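Local coordinates for protein SAM-dependent O-methyltransferase (Thermotoga maritima, PDB 1O54) that probably transfers a methyl group from S-adenosyl-L-methionine to N1 of the adenine at position 58 of tRNA, at residues I95-D100 with A259-M264; M106-K111 with V182-L187; D32-L37 with T48-I53; V38-D43 with E57-G62. All blocks are in the same frame, centred on the assembly; numbering follows the deposited sequence. Where two conformers were deposited one is given.

In the fold
From the N terminus, the chain first closes two short loops. Interaction 3 (32-37 with 48-53) and interaction 4 (38-43 with 57-62) cross, since their segments alternate; both draw on strand 35-39, one near each of its ends, and their centres lie about 15 Å apart. They tie that edge strand to the hairpin 45-54 and to helix 55-58. Next comes the methyltransferase domain, where interaction 1 (95-100 with 259-264) closes a long loop and interaction 2 (106-111 with 182-187) nests inside it. These two use the start and end of helix 98-107 against the same mixed sheet and touch through Val-96 and Phe-186. Interaction 2 lies across the chain's centre from interactions 3 and 4.

Interaction 1 of 4, residues I95-D100 with A259-M264; sequences IVYPKD and AHTAYM
Thr-261 meets Lys-99 and Asp-100 where helix 98-107, with Tyr-97 at its N-cap position, packs beside the approach to strand 263-269, the strand that runs antiparallel to its neighbour 207-213 in the class I methyltransferase sheet. The Thr-261 hydroxyl is gripped by two partners. It donates to Asp-100 OD2, the OG1-OD2 distance being only 2.4 Å, a value so short that its exact length is doubtful, and it accepts from Lys-99 NZ, 3.0 Å from OG1. Lys-99 NZ also forms a salt bridge with Asp-100 OD1 at 2.9 Å, reaching it on the syn side but 31° out of the carboxylate plane, and it has a further hydrogen-bond partner in Ser-239 OG of strand 234-245. A bend at the last torsion (chi4 79°) turns the ammonium group back to these acceptors. With an alanine here instead of Lys-99, Asp-100 OD1 is likely to lose its charged mate and the Thr-261 hydroxyl one of its two bonds. Two waters extend the network to the backbone of 259-264. One accepts from Thr-261 N at 2.9 Å; the other bridges the segments, donating to Asp-100 OD1 at 3.0 Å and to Ala-262 O at 2.7 Å. Van der Waals contacts flank this network. With OG1 set between the backbone N and the carbonyl carbon (chi1 47°), the Thr-261 methyl turns to the Tyr-97 ring, and CG2 lies 3.7 Å from CD1. Beside the carboxylate, Met-264 SD rests 3.8 Å from Asp-100 OD1.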
loop_
_atom_site.group_PDB
_atom_site.type_symbol
_atom_site.label_atom_id
_atom_site.label_comp_id
_atom_site.label_asym_id
_atom_site.label_seq_id
_atom_site.Cartn_x
_atom_site.Cartn_y
_atom_site.Cartn_z
ATOM N N ILE A 95 9.644 10.272 -17.253
ATOM C CA ILE A 95 8.290 10.239 -17.799
ATOM C C ILE A 95 7.272 10.284 -16.689
ATOM O O ILE A 95 7.595 9.987 -15.540
ATOM C CB ILE A 95 8.058 8.968 -18.634
ATOM C CG1 ILE A 95 8.227 7.707 -17.791
ATOM C CG2 ILE A 95 9.039 8.917 -19.807
ATOM C CD1 ILE A 95 7.610 6.462 -18.399
ATOM N N VAL A 96 6.044 10.633 -17.058
ATOM C CA VAL A 96 4.879 10.296 -16.242
ATOM C C VAL A 96 4.494 8.863 -16.607
ATOM O O VAL A 96 4.243 8.565 -17.796
ATOM C CB VAL A 96 3.683 11.230 -16.495
ATOM C CG1 VAL A 96 2.510 10.827 -15.612
ATOM C CG2 VAL A 96 4.058 12.687 -16.223
ATOM N N TYR A 97 4.472 7.970 -15.621
ATOM C CA TYR A 97 4.242 6.552 -15.900
ATOM C C TYR A 97 2.771 6.332 -16.191
ATOM O O TYR A 97 1.925 7.066 -15.662
ATOM C CB TYR A 97 4.705 5.665 -14.734
ATOM C CG TYR A 97 6.220 5.586 -14.693
ATOM C CD1 TYR A 97 6.963 6.589 -14.104
ATOM C CD2 TYR A 97 6.902 4.507 -15.270
ATOM C CE1 TYR A 97 8.364 6.540 -14.085
ATOM C CE2 TYR A 97 8.303 4.451 -15.253
ATOM C CZ TYR A 97 9.020 5.473 -14.657
ATOM O OH TYR A 97 10.413 5.426 -14.632
ATOM N N PRO A 98 2.471 5.338 -17.025
ATOM C CA PRO A 98 1.093 4.961 -17.352
ATOM C C PRO A 98 0.113 4.790 -16.207
ATOM O O PRO A 98 -1.043 5.188 -16.340
ATOM C CB PRO A 98 1.279 3.597 -18.031
ATOM C CG PRO A 98 2.573 3.763 -18.754
ATOM C CD PRO A 98 3.459 4.503 -17.761
ATOM N N LYS A 99 0.543 4.185 -15.090
ATOM C CA LYS A 99 -0.351 4.062 -13.930
ATOM C C LYS A 99 -0.855 5.444 -13.493
ATOM O O LYS A 99 -1.978 5.597 -13.017
ATOM C CB LYS A 99 0.347 3.373 -12.739
ATOM C CG LYS A 99 1.436 4.193 -12.012
ATOM C CD LYS A 99 1.797 3.540 -10.678
ATOM C CE LYS A 99 2.561 4.417 -9.776
ATOM N NZ LYS A 99 1.786 5.407 -9.047
ATOM N N ASP A 100 -0.030 6.462 -13.687
ATOM C CA ASP A 100 -0.443 7.800 -13.321
ATOM C C ASP A 100 -1.144 8.493 -14.506
ATOM O O ASP A 100 -2.146 9.127 -14.309
ATOM C CB ASP A 100 0.749 8.641 -12.860
ATOM C CG ASP A 100 1.377 8.141 -11.556
ATOM O OD1 ASP A 100 0.675 7.540 -10.671
ATOM O OD2 ASP A 100 2.590 8.369 -11.321
ATOM N N ALA A 259 7.847 1.748 -5.446
ATOM C CA ALA A 259 7.302 2.346 -4.222
ATOM C C ALA A 259 6.746 3.738 -4.459
ATOM O O ALA A 259 5.967 4.203 -3.618
ATOM C CB ALA A 259 8.358 2.424 -3.131
ATOM N N HIS A 260 7.158 4.409 -5.556
ATOM C CA HIS A 260 6.774 5.819 -5.805
ATOM C C HIS A 260 7.093 6.350 -7.220
ATOM O O HIS A 260 8.192 6.182 -7.721
ATOM C CB HIS A 260 7.479 6.702 -4.770
ATOM C CG HIS A 260 7.175 8.156 -4.882
ATOM N ND1 HIS A 260 5.940 8.682 -4.576
ATOM C CD2 HIS A 260 7.975 9.212 -5.179
ATOM C CE1 HIS A 260 5.979 9.995 -4.721
ATOM N NE2 HIS A 260 7.204 10.343 -5.086
ATOM N N THR A 261 6.121 7.002 -7.853
ATOM C CA THR A 261 6.365 7.760 -9.073
ATOM C C THR A 261 6.183 9.261 -8.780
ATOM O O THR A 261 7.162 10.044 -8.849
ATOM C CB THR A 261 5.406 7.334 -10.187
ATOM O OG1 THR A 261 4.056 7.265 -9.700
ATOM C CG2 THR A 261 5.732 5.942 -10.649
ATOM N N ALA A 262 4.968 9.630 -8.370
ATOM C CA ALA A 262 4.611 11.035 -8.208
ATOM C C ALA A 262 3.359 11.246 -7.346
ATOM O O ALA A 262 2.438 10.441 -7.371
ATOM C CB ALA A 262 4.383 11.669 -9.601
ATOM N N TYR A 263 3.332 12.358 -6.611
ATOM C CA TYR A 263 2.121 12.864 -5.969
ATOM C C TYR A 263 1.363 13.608 -7.057
ATOM O O TYR A 263 1.960 14.376 -7.789
ATOM C CB TYR A 263 2.452 13.800 -4.823
ATOM C CG TYR A 263 3.236 13.087 -3.732
ATOM C CD1 TYR A 263 4.607 13.184 -3.648
ATOM C CD2 TYR A 263 2.580 12.244 -2.837
ATOM C CE1 TYR A 263 5.309 12.514 -2.655
ATOM C CE2 TYR A 263 3.288 11.551 -1.843
ATOM C CZ TYR A 263 4.638 11.705 -1.759
ATOM O OH TYR A 263 5.386 11.058 -0.784
ATOM N N MET A 264 0.075 13.330 -7.182
ATOM C CA MET A 264 -0.767 13.974 -8.168
ATOM C C MET A 264 -1.695 14.968 -7.495
ATOM O O MET A 264 -2.408 14.595 -6.550
ATOM C CB MET A 264 -1.603 12.927 -8.868
ATOM C CG MET A 264 -0.755 11.902 -9.576
ATOM S SD MET A 264 -1.657 10.490 -10.259
ATOM C CE MET A 264 -1.961 9.483 -8.759
HETATM O O HOH W 1 3.522 6.827 -6.588
HETATM O O HOH W 2 1.201 8.093 -7.777
#

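Interaction 2 of 4, residues M106-K111 with V182-L187; sequences MMLDVK and VDALFL
Leu-108 lies against Ala-184 just where helix 98-107 has ended, and this is the close-packed part of the contact. The Leu-108 CB stands 4.1 Å from the Ala-184 CB, and the same methyl comes to 3.8 Å from Leu-108 O, so the small side chain lets the backbones approach to 6.1 Å between the CA atoms of Leu-108 and Ala-184. The leucine branch extends along the strand: CD1 is 4.2 Å from Leu-185 O and 4.3 Å from Phe-186 CB. Asp-109, with its positive phi of 57°, closes the helix in a Schellman motif and turns the chain away.

Beyond it the contact becomes loose. Lys-111 NZ and Asp-183 OD1 are 4.4 Å apart, opposite charges beyond salt-bridge range, and each has a nearer partner: the lysine in Asp-114, the aspartate in Lys-204 and in Lys-15 of the third subunit. No hydrogen bond joins the two segments. In the sheet, strand 182-187 runs parallel to both 115-119 and 207-213; Leu-108 also packs on Ala-210 of the latter, while Phe-186 touches Met-126 of helix 125-134.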
loop_
_atom_site.group_PDB
_atom_site.type_symbol
_atom_site.label_atom_id
_atom_site.label_comp_id
_atom_site.label_asym_id
_atom_site.label_seq_id
_atom_site.Cartn_x
_atom_site.Cartn_y
_atom_site.Cartn_z
ATOM N N MET A 106 -8.256 10.740 -16.965
ATOM C CA MET A 106 -9.629 10.549 -16.606
ATOM C C MET A 106 -10.062 11.582 -15.595
ATOM O O MET A 106 -11.170 12.095 -15.691
ATOM C CB MET A 106 -9.902 9.144 -16.098
ATOM C CG MET A 106 -11.419 8.836 -16.088
ATOM S SD MET A 106 -11.748 7.136 -15.674
ATOM C CE MET A 106 -13.608 7.117 -15.676
ATOM N N MET A 107 -9.208 11.884 -14.619
ATOM C CA MET A 107 -9.551 12.912 -13.592
ATOM C C MET A 107 -9.761 14.303 -14.226
ATOM O O MET A 107 -10.646 15.064 -13.756
ATOM C CB MET A 107 -8.505 12.994 -12.490
ATOM C CG MET A 107 -8.473 11.742 -11.598
ATOM S SD MET A 107 -9.769 11.779 -10.368
ATOM C CE MET A 107 -8.878 12.824 -9.089
ATOM N N LEU A 108 -8.954 14.599 -15.259
ATOM C CA LEU A 108 -9.093 15.823 -16.090
ATOM C C LEU A 108 -10.287 15.792 -17.073
ATOM O O LEU A 108 -10.592 16.811 -17.735
ATOM C CB LEU A 108 -7.804 16.089 -16.859
ATOM C CG LEU A 108 -6.588 16.504 -16.039
ATOM C CD1 LEU A 108 -5.392 16.726 -16.892
ATOM C CD2 LEU A 108 -6.873 17.777 -15.208
ATOM N N ASP A 109 -10.990 14.659 -17.116
ATOM C CA ASP A 109 -12.187 14.469 -17.941
ATOM C C ASP A 109 -11.906 14.737 -19.417
ATOM O O ASP A 109 -12.789 15.230 -20.138
ATOM C CB ASP A 109 -13.338 15.346 -17.454
ATOM C CG ASP A 109 -14.694 14.869 -17.967
ATOM O OD1 ASP A 109 -14.981 13.641 -17.964
ATOM O OD2 ASP A 109 -15.527 15.693 -18.370
ATOM N N VAL A 110 -10.689 14.416 -19.866
ATOM C CA VAL A 110 -10.299 14.686 -21.252
ATOM C C VAL A 110 -11.175 13.842 -22.191
ATOM O O VAL A 110 -11.289 12.625 -22.033
ATOM C CB VAL A 110 -8.801 14.454 -21.535
ATOM C CG1 VAL A 110 -8.460 14.850 -22.933
ATOM C CG2 VAL A 110 -7.927 15.183 -20.513
ATOM N N LYS A 111 -11.800 14.528 -23.143
ATOM C CA LYS A 111 -12.807 13.919 -23.992
ATOM C C LYS A 111 -12.811 14.566 -25.368
ATOM O O LYS A 111 -12.146 15.571 -25.622
ATOM C CB LYS A 111 -14.166 14.079 -23.345
ATOM C CG LYS A 111 -14.626 15.496 -23.307
ATOM C CD LYS A 111 -15.858 15.712 -22.432
ATOM C CE LYS A 111 -16.485 17.085 -22.763
ATOM N NZ LYS A 111 -15.655 18.302 -22.467
ATOM N N VAL A 182 -9.421 26.939 -22.079
ATOM C CA VAL A 182 -9.114 25.533 -22.350
ATOM C C VAL A 182 -9.843 24.632 -21.344
ATOM O O VAL A 182 -10.188 25.061 -20.220
ATOM C CB VAL A 182 -7.595 25.222 -22.432
ATOM C CG1 VAL A 182 -6.910 26.129 -23.423
ATOM C CG2 VAL A 182 -6.938 25.260 -21.048
ATOM N N ASP A 183 -10.106 23.401 -21.757
ATOM C CA ASP A 183 -10.918 22.494 -20.951
ATOM C C ASP A 183 -10.168 21.954 -19.736
ATOM O O ASP A 183 -10.756 21.760 -18.666
ATOM C CB ASP A 183 -11.395 21.369 -21.819
ATOM C CG ASP A 183 -12.309 21.862 -22.906
ATOM O OD1 ASP A 183 -13.490 22.108 -22.585
ATOM O OD2 ASP A 183 -11.919 22.077 -24.070
ATOM N N ALA A 184 -8.877 21.691 -19.926
ATOM C CA ALA A 184 -8.035 21.130 -18.865
ATOM C C ALA A 184 -6.577 21.461 -19.159
ATOM O O ALA A 184 -6.223 21.789 -20.301
ATOM C CB ALA A 184 -8.207 19.653 -18.754
ATOM N N LEU A 185 -5.746 21.338 -18.134
ATOM C CA LEU A 185 -4.361 21.699 -18.220
ATOM C C LEU A 185 -3.567 20.768 -17.339
ATOM O O LEU A 185 -3.898 20.554 -16.178
ATOM C CB LEU A 185 -4.168 23.155 -17.795
ATOM C CG LEU A 185 -2.777 23.768 -18.009
ATOM C CD1 LEU A 185 -2.888 25.245 -18.221
ATOM C CD2 LEU A 185 -1.851 23.418 -16.850
ATOM N N PHE A 186 -2.502 20.222 -17.902
ATOM C CA PHE A 186 -1.554 19.389 -17.140
ATOM C C PHE A 186 -0.198 20.087 -17.108
ATOM O O PHE A 186 0.359 20.483 -18.155
ATOM C CB PHE A 186 -1.364 18.024 -17.780
ATOM C CG PHE A 186 -0.426 17.156 -17.013
ATOM C CD1 PHE A 186 -0.804 16.662 -15.751
ATOM C CD2 PHE A 186 0.835 16.864 -17.490
ATOM C CE1 PHE A 186 0.080 15.868 -15.005
ATOM C CE2 PHE A 186 1.715 16.062 -16.760
ATOM C CZ PHE A 186 1.341 15.586 -15.505
ATOM N N LEU A 187 0.354 20.176 -15.900
ATOM C CA LEU A 187 1.565 20.915 -15.648
ATOM C C LEU A 187 2.598 19.952 -15.065
ATOM O O LEU A 187 2.326 19.283 -14.064
ATOM C CB LEU A 187 1.299 22.009 -14.644
ATOM C CG LEU A 187 2.494 22.886 -14.240
ATOM C CD1 LEU A 187 3.034 23.702 -15.384
ATOM C CD2 LEU A 187 2.041 23.794 -13.088
#

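Interaction 3 of 4, residues D32-L37 with T48-I53; sequences DESEFL and THLGII
His-49 and Asp-32 supply the hydrogen bond that crosses between the segments. His-49 NE2 donates to Asp-32 OD2 over 3.1 Å with an N-H...O angle of 159°, on the syn lone pair of the oxygen and close to the plane of the imidazole. The other carboxylate oxygen is engaged inside its own segment: Asp-32 OD1 accepts from Ser-34 N at 3.1 Å, which defines an Asx turn, and from Ser-34 OG at 2.5 Å. With both oxygens held, the carboxylate is fixed in rotation toward the histidine.

The aromatic contact is a CH-pi interaction. Thr-48 CG2 sits over one face of Phe-36, 4.0 Å from the ring centroid and 20° off the normal, while His-49 CE1 comes to the ring's edge, 4.0 Å from Phe-36 CZ. The Thr-48 methyl is placed there because OG1 takes the position between the backbone N and the carbonyl carbon (chi1 75°), leaving CG2 anti to the carbonyl carbon. Van der Waals contact adds Leu-50 CD1, 3.6 Å from Ser-34 OG.

The same Thr-48 hydroxyl works within its own segment, accepting from Leu-50 N at 3.1 Å and donating to Gly-51 O at 2.7 Å. A glycine at Thr-48 would probably uncover that face of the Phe-36 ring and leave Leu-50 N without its side-chain acceptor. Thr-48 and Gly-51 also pair through both of their backbone N-H and C=O groups. The contact thus packs the tip of a two-residue beta hairpin, strands 45-48 and 51-54 joined by a type I turn containing an ST turn, against the Asx-turn loop that leads into edge strand 35-39.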
loop_
_atom_site.group_PDB
_atom_site.type_symbol
_atom_site.label_atom_id
_atom_site.label_comp_id
_atom_site.label_asym_id
_atom_site.label_seq_id
_atom_site.Cartn_x
_atom_site.Cartn_y
_atom_site.Cartn_z
ATOM N N ASP A 32 10.942 -16.520 -21.917
ATOM C CA ASP A 32 11.596 -16.022 -20.687
ATOM C C ASP A 32 11.212 -14.571 -20.387
ATOM O O ASP A 32 11.871 -13.883 -19.584
ATOM C CB ASP A 32 13.128 -16.181 -20.780
ATOM C CG ASP A 32 13.771 -15.193 -21.739
ATOM O OD1 ASP A 32 13.045 -14.573 -22.545
ATOM O OD2 ASP A 32 14.996 -14.964 -21.765
ATOM N N GLU A 33 10.163 -14.101 -21.064
ATOM C CA GLU A 33 9.608 -12.780 -20.865
ATOM C C GLU A 33 10.470 -11.619 -21.382
ATOM O O GLU A 33 10.102 -10.469 -21.198
ATOM C CB GLU A 33 9.226 -12.573 -19.392
ATOM C CG GLU A 33 8.439 -13.727 -18.770
ATOM C CD GLU A 33 6.943 -13.488 -18.736
ATOM O OE1 GLU A 33 6.329 -13.236 -19.819
ATOM O OE2 GLU A 33 6.373 -13.555 -17.613
ATOM N N SER A 34 11.579 -11.883 -22.076
ATOM C CA SER A 34 12.292 -10.776 -22.721
ATOM C C SER A 34 11.414 -10.263 -23.859
ATOM O O SER A 34 10.659 -11.039 -24.459
ATOM C CB SER A 34 13.660 -11.214 -23.226
ATOM O OG SER A 34 13.576 -12.471 -23.833
ATOM N N GLU A 35 11.455 -8.957 -24.099
ATOM C CA GLU A 35 10.708 -8.360 -25.194
ATOM C C GLU A 35 11.593 -7.380 -25.967
ATOM O O GLU A 35 12.404 -6.660 -25.375
ATOM C CB GLU A 35 9.462 -7.629 -24.681
ATOM C CG GLU A 35 8.841 -8.176 -23.398
ATOM C CD GLU A 35 7.584 -9.007 -23.615
ATOM O OE1 GLU A 35 7.601 -10.211 -23.288
ATOM O OE2 GLU A 35 6.566 -8.460 -24.082
ATOM N N PHE A 36 11.464 -7.365 -27.283
ATOM C CA PHE A 36 12.301 -6.514 -28.118
ATOM C C PHE A 36 11.420 -5.673 -29.000
ATOM O O PHE A 36 10.653 -6.236 -29.784
ATOM C CB PHE A 36 13.218 -7.369 -28.978
ATOM C CG PHE A 36 14.024 -8.341 -28.200
ATOM C CD1 PHE A 36 15.194 -7.938 -27.571
ATOM C CD2 PHE A 36 13.637 -9.654 -28.106
ATOM C CE1 PHE A 36 15.948 -8.839 -26.844
ATOM C CE2 PHE A 36 14.372 -10.557 -27.376
ATOM C CZ PHE A 36 15.537 -10.149 -26.740
ATOM N N LEU A 37 11.508 -4.350 -28.847
ATOM C CA LEU A 37 10.759 -3.408 -29.657
ATOM C C LEU A 37 11.684 -2.947 -30.759
ATOM O O LEU A 37 12.749 -2.364 -30.480
ATOM C CB LEU A 37 10.287 -2.208 -28.814
ATOM C CG LEU A 37 8.801 -1.858 -28.892
ATOM C CD1 LEU A 37 8.463 -0.839 -27.834
ATOM C CD2 LEU A 37 8.413 -1.322 -30.248
ATOM N N THR A 48 20.369 -11.434 -30.209
ATOM C CA THR A 48 19.921 -11.448 -28.820
ATOM C C THR A 48 20.498 -12.631 -28.067
ATOM O O THR A 48 21.025 -13.563 -28.665
ATOM C CB THR A 48 18.384 -11.554 -28.741
ATOM O OG1 THR A 48 17.971 -12.891 -29.054
ATOM C CG2 THR A 48 17.707 -10.679 -29.786
ATOM N N HIS A 49 20.317 -12.600 -26.748
ATOM C CA HIS A 49 20.740 -13.687 -25.860
ATOM C C HIS A 49 19.990 -15.000 -26.135
ATOM O O HIS A 49 20.401 -16.067 -25.651
ATOM C CB HIS A 49 20.571 -13.269 -24.386
ATOM C CG HIS A 49 19.147 -13.089 -23.967
ATOM N ND1 HIS A 49 18.468 -11.902 -24.136
ATOM C CD2 HIS A 49 18.271 -13.949 -23.397
ATOM C CE1 HIS A 49 17.232 -12.037 -23.684
ATOM N NE2 HIS A 49 17.088 -13.269 -23.226
ATOM N N LEU A 50 18.897 -14.914 -26.907
ATOM C CA LEU A 50 18.144 -16.087 -27.347
ATOM C C LEU A 50 18.470 -16.504 -28.789
ATOM O O LEU A 50 17.946 -17.503 -29.296
ATOM C CB LEU A 50 16.634 -15.818 -27.214
ATOM C CG LEU A 50 16.137 -15.519 -25.801
ATOM C CD1 LEU A 50 14.609 -15.340 -25.775
ATOM C CD2 LEU A 50 16.560 -16.615 -24.834
ATOM N N GLY A 51 19.344 -15.745 -29.440
ATOM C CA GLY A 51 19.788 -16.079 -30.777
ATOM C C GLY A 51 19.455 -14.967 -31.739
ATOM O O GLY A 51 19.045 -13.876 -31.328
ATOM N N ILE A 52 19.624 -15.259 -33.024
ATOM C CA ILE A 52 19.421 -14.284 -34.074
ATOM C C ILE A 52 17.988 -14.358 -34.574
ATOM O O ILE A 52 17.478 -15.444 -34.839
ATOM C CB ILE A 52 20.383 -14.556 -35.262
ATOM C CG1 ILE A 52 21.833 -14.445 -34.782
ATOM C CG2 ILE A 52 20.095 -13.569 -36.408
ATOM C CD1 ILE A 52 22.845 -14.895 -35.775
ATOM N N ILE A 53 17.365 -13.194 -34.716
ATOM C CA ILE A 53 16.031 -13.088 -35.307
ATOM C C ILE A 53 16.183 -12.429 -36.681
ATOM O O ILE A 53 16.685 -11.324 -36.801
ATOM C CB ILE A 53 15.090 -12.276 -34.408
ATOM C CG1 ILE A 53 15.080 -12.858 -32.990
ATOM C CG2 ILE A 53 13.691 -12.285 -34.994
ATOM C CD1 ILE A 53 14.659 -11.888 -31.921
#

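Interaction 4 of 4, residues V38-D43 with E57-G62; sequences VDLEKD and EVFEKG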
loop_
_atom_site.group_PDB
_atom_site.type_symbol
_atom_site.label_atom_id
_atom_site.label_comp_id
_atom_site.label_asym_id
_atom_site.label_seq_id
_atom_site.Cartn_x
_atom_site.Cartn_y
_atom_site.Cartn_z
ATOM N N VAL A 38 11.301 -3.216 -32.003
ATOM C CA VAL A 38 12.152 -2.892 -33.145
ATOM C C VAL A 38 11.384 -2.344 -34.335
ATOM O O VAL A 38 10.189 -2.619 -34.521
ATOM C CB VAL A 38 12.940 -4.123 -33.597
ATOM C CG1 VAL A 38 13.788 -4.644 -32.473
ATOM C CG2 VAL A 38 12.011 -5.218 -34.081
ATOM N N ASP A 39 12.102 -1.569 -35.139
ATOM C CA ASP A 39 11.615 -1.095 -36.427
ATOM C C ASP A 39 11.858 -2.185 -37.451
ATOM O O ASP A 39 12.988 -2.658 -37.607
ATOM C CB ASP A 39 12.372 0.156 -36.869
ATOM C CG ASP A 39 12.416 1.201 -35.795
ATOM O OD1 ASP A 39 11.330 1.610 -35.333
ATOM O OD2 ASP A 39 13.503 1.649 -35.347
ATOM N N LEU A 40 10.810 -2.566 -38.164
ATOM C CA LEU A 40 10.930 -3.573 -39.200
ATOM C C LEU A 40 11.586 -2.982 -40.434
ATOM O O LEU A 40 11.116 -2.010 -40.995
ATOM C CB LEU A 40 9.561 -4.124 -39.590
ATOM C CG LEU A 40 8.946 -5.156 -38.660
ATOM C CD1 LEU A 40 7.642 -5.603 -39.305
ATOM C CD2 LEU A 40 9.896 -6.357 -38.464
ATOM N N GLU A 41 12.677 -3.583 -40.849
ATOM C CA GLU A 41 13.326 -3.186 -42.075
ATOM C C GLU A 41 13.860 -4.442 -42.748
ATOM O O GLU A 41 14.299 -5.382 -42.077
ATOM C CB GLU A 41 14.430 -2.160 -41.789
ATOM C CG GLU A 41 13.974 -0.867 -41.091
ATOM C CD GLU A 41 13.029 0.030 -41.917
ATOM O OE1 GLU A 41 12.828 -0.203 -43.139
ATOM O OE2 GLU A 41 12.474 0.998 -41.328
ATOM N N LYS A 42 13.783 -4.460 -44.073
ATOM C CA LYS A 42 14.231 -5.602 -44.869
ATOM C C LYS A 42 15.704 -5.854 -44.621
ATOM O O LYS A 42 16.466 -4.910 -44.472
ATOM C CB LYS A 42 13.934 -5.361 -46.361
ATOM C CG LYS A 42 12.445 -5.588 -46.731
ATOM C CD LYS A 42 11.861 -4.543 -47.704
ATOM C CE LYS A 42 12.303 -4.793 -49.134
ATOM N NZ LYS A 42 11.611 -3.902 -50.122
ATOM N N ASP A 43 16.075 -7.124 -44.495
ATOM C CA ASP A 43 17.476 -7.546 -44.341
ATOM C C ASP A 43 18.153 -7.141 -43.032
ATOM O O ASP A 43 19.381 -7.198 -42.926
ATOM C CB ASP A 43 18.316 -7.076 -45.541
ATOM C CG ASP A 43 17.764 -7.576 -46.865
ATOM O OD1 ASP A 43 17.392 -8.775 -46.948
ATOM O OD2 ASP A 43 17.693 -6.852 -47.885
ATOM N N GLU A 57 11.679 -12.646 -42.009
ATOM C CA GLU A 57 10.639 -13.621 -41.655
ATOM C C GLU A 57 9.381 -12.968 -41.143
ATOM O O GLU A 57 8.287 -13.463 -41.375
ATOM C CB GLU A 57 11.136 -14.600 -40.582
ATOM C CG GLU A 57 12.335 -15.442 -40.983
ATOM C CD GLU A 57 12.579 -16.603 -40.021
ATOM O OE1 GLU A 57 11.600 -17.298 -39.665
ATOM O OE2 GLU A 57 13.746 -16.837 -39.632
ATOM N N VAL A 58 9.532 -11.864 -40.409
ATOM C CA VAL A 58 8.402 -11.180 -39.850
ATOM C C VAL A 58 7.448 -10.683 -40.930
ATOM O O VAL A 58 6.237 -10.729 -40.735
ATOM C CB VAL A 58 8.835 -10.014 -38.917
ATOM C CG1 VAL A 58 7.636 -9.292 -38.404
ATOM C CG2 VAL A 58 9.674 -10.568 -37.765
ATOM N N PHE A 59 7.985 -10.245 -42.076
ATOM C CA PHE A 59 7.119 -9.781 -43.170
ATOM C C PHE A 59 6.229 -10.903 -43.743
ATOM O O PHE A 59 5.226 -10.619 -44.409
ATOM C CB PHE A 59 7.917 -9.174 -44.312
ATOM C CG PHE A 59 8.718 -7.971 -43.924
ATOM C CD1 PHE A 59 10.091 -8.036 -43.872
ATOM C CD2 PHE A 59 8.099 -6.780 -43.604
ATOM C CE1 PHE A 59 10.855 -6.920 -43.513
ATOM C CE2 PHE A 59 8.865 -5.653 -43.227
ATOM C CZ PHE A 59 10.249 -5.736 -43.204
ATOM N N GLU A 60 6.600 -12.150 -43.489
ATOM C CA GLU A 60 5.812 -13.312 -43.965
ATOM C C GLU A 60 4.927 -13.908 -42.896
ATOM O O GLU A 60 4.418 -15.031 -43.071
ATOM C CB GLU A 60 6.743 -14.396 -44.443
ATOM C CG GLU A 60 7.868 -13.918 -45.322
ATOM C CD GLU A 60 7.362 -13.224 -46.579
ATOM O OE1 GLU A 60 6.159 -12.877 -46.684
ATOM O OE2 GLU A 60 8.184 -13.017 -47.441
ATOM N N LYS A 61 4.793 -13.177 -41.784
ATOM C CA LYS A 61 4.000 -13.605 -40.643
ATOM C C LYS A 61 3.019 -12.484 -40.345
ATOM O O LYS A 61 2.732 -11.654 -41.218
ATOM C CB LYS A 61 4.921 -13.903 -39.454
ATOM C CG LYS A 61 6.032 -14.924 -39.732
ATOM C CD LYS A 61 5.700 -16.307 -39.235
ATOM C CE LYS A 61 6.942 -17.203 -39.140
ATOM N NZ LYS A 61 6.685 -18.336 -38.199
ATOM N N GLY A 62 2.503 -12.413 -39.128
ATOM C CA GLY A 62 1.455 -11.462 -38.774
ATOM C C GLY A 62 1.392 -11.389 -37.253
ATOM O O GLY A 62 2.027 -12.225 -36.598
#
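Strand 35-39, the edge strand of the four-stranded antiparallel sheet in the N-terminal part of the chain, runs out into an extended connection, and there Leu-40, Glu-41 and Lys-42 meet Val-58 and Phe-59 at the end of the short, weakly bonded helix around 55-58. Leu-40 carries the inner half of the contact. Both of its methyls straddle one branch of the valine: CD2 is 3.7 Å and CD1 3.8 Å from Val-58 CG1. With chi1 at 178°, CG1 stands opposite the Val-58 backbone N and is the branch presented to both leucine methyls. Leu-40 CB, meanwhile, lies 4.0 Å from Phe-59 CE2, the leucine and the phenylalanine lying alongside one another and pointing opposite ways.

The outer half belongs to the Phe-59 ring. Its CZ points at the backbone, with Glu-41 C lying near the ring plane at the edge, 3.9 Å from CZ. Lys-42 crosses the phenylalanine at about a right angle and offers its aliphatic part, CG being 3.8 Å from Phe-59 CE1, before bends at chi2 and chi3 carry its amino end away. Both Lys-42 and Phe-59 also touch a crystal neighbour, which calls for caution about their exact poses. Val-58 and Phe-59 are themselves the first two residues of a type I turn, closed by Lys-61 N to Val-58 O at 3.0 Å.

Leu-20 touches Leu-40 and Val-58, and Pro-22 touches Lys-42 and Phe-59. With no hydrogen bond or salt bridge between the segments, cohesion rests on dispersion and on burial of leucine and valine, so the shape of the surfaces, rather than directional bonds, sets how the connection and the helix end fit.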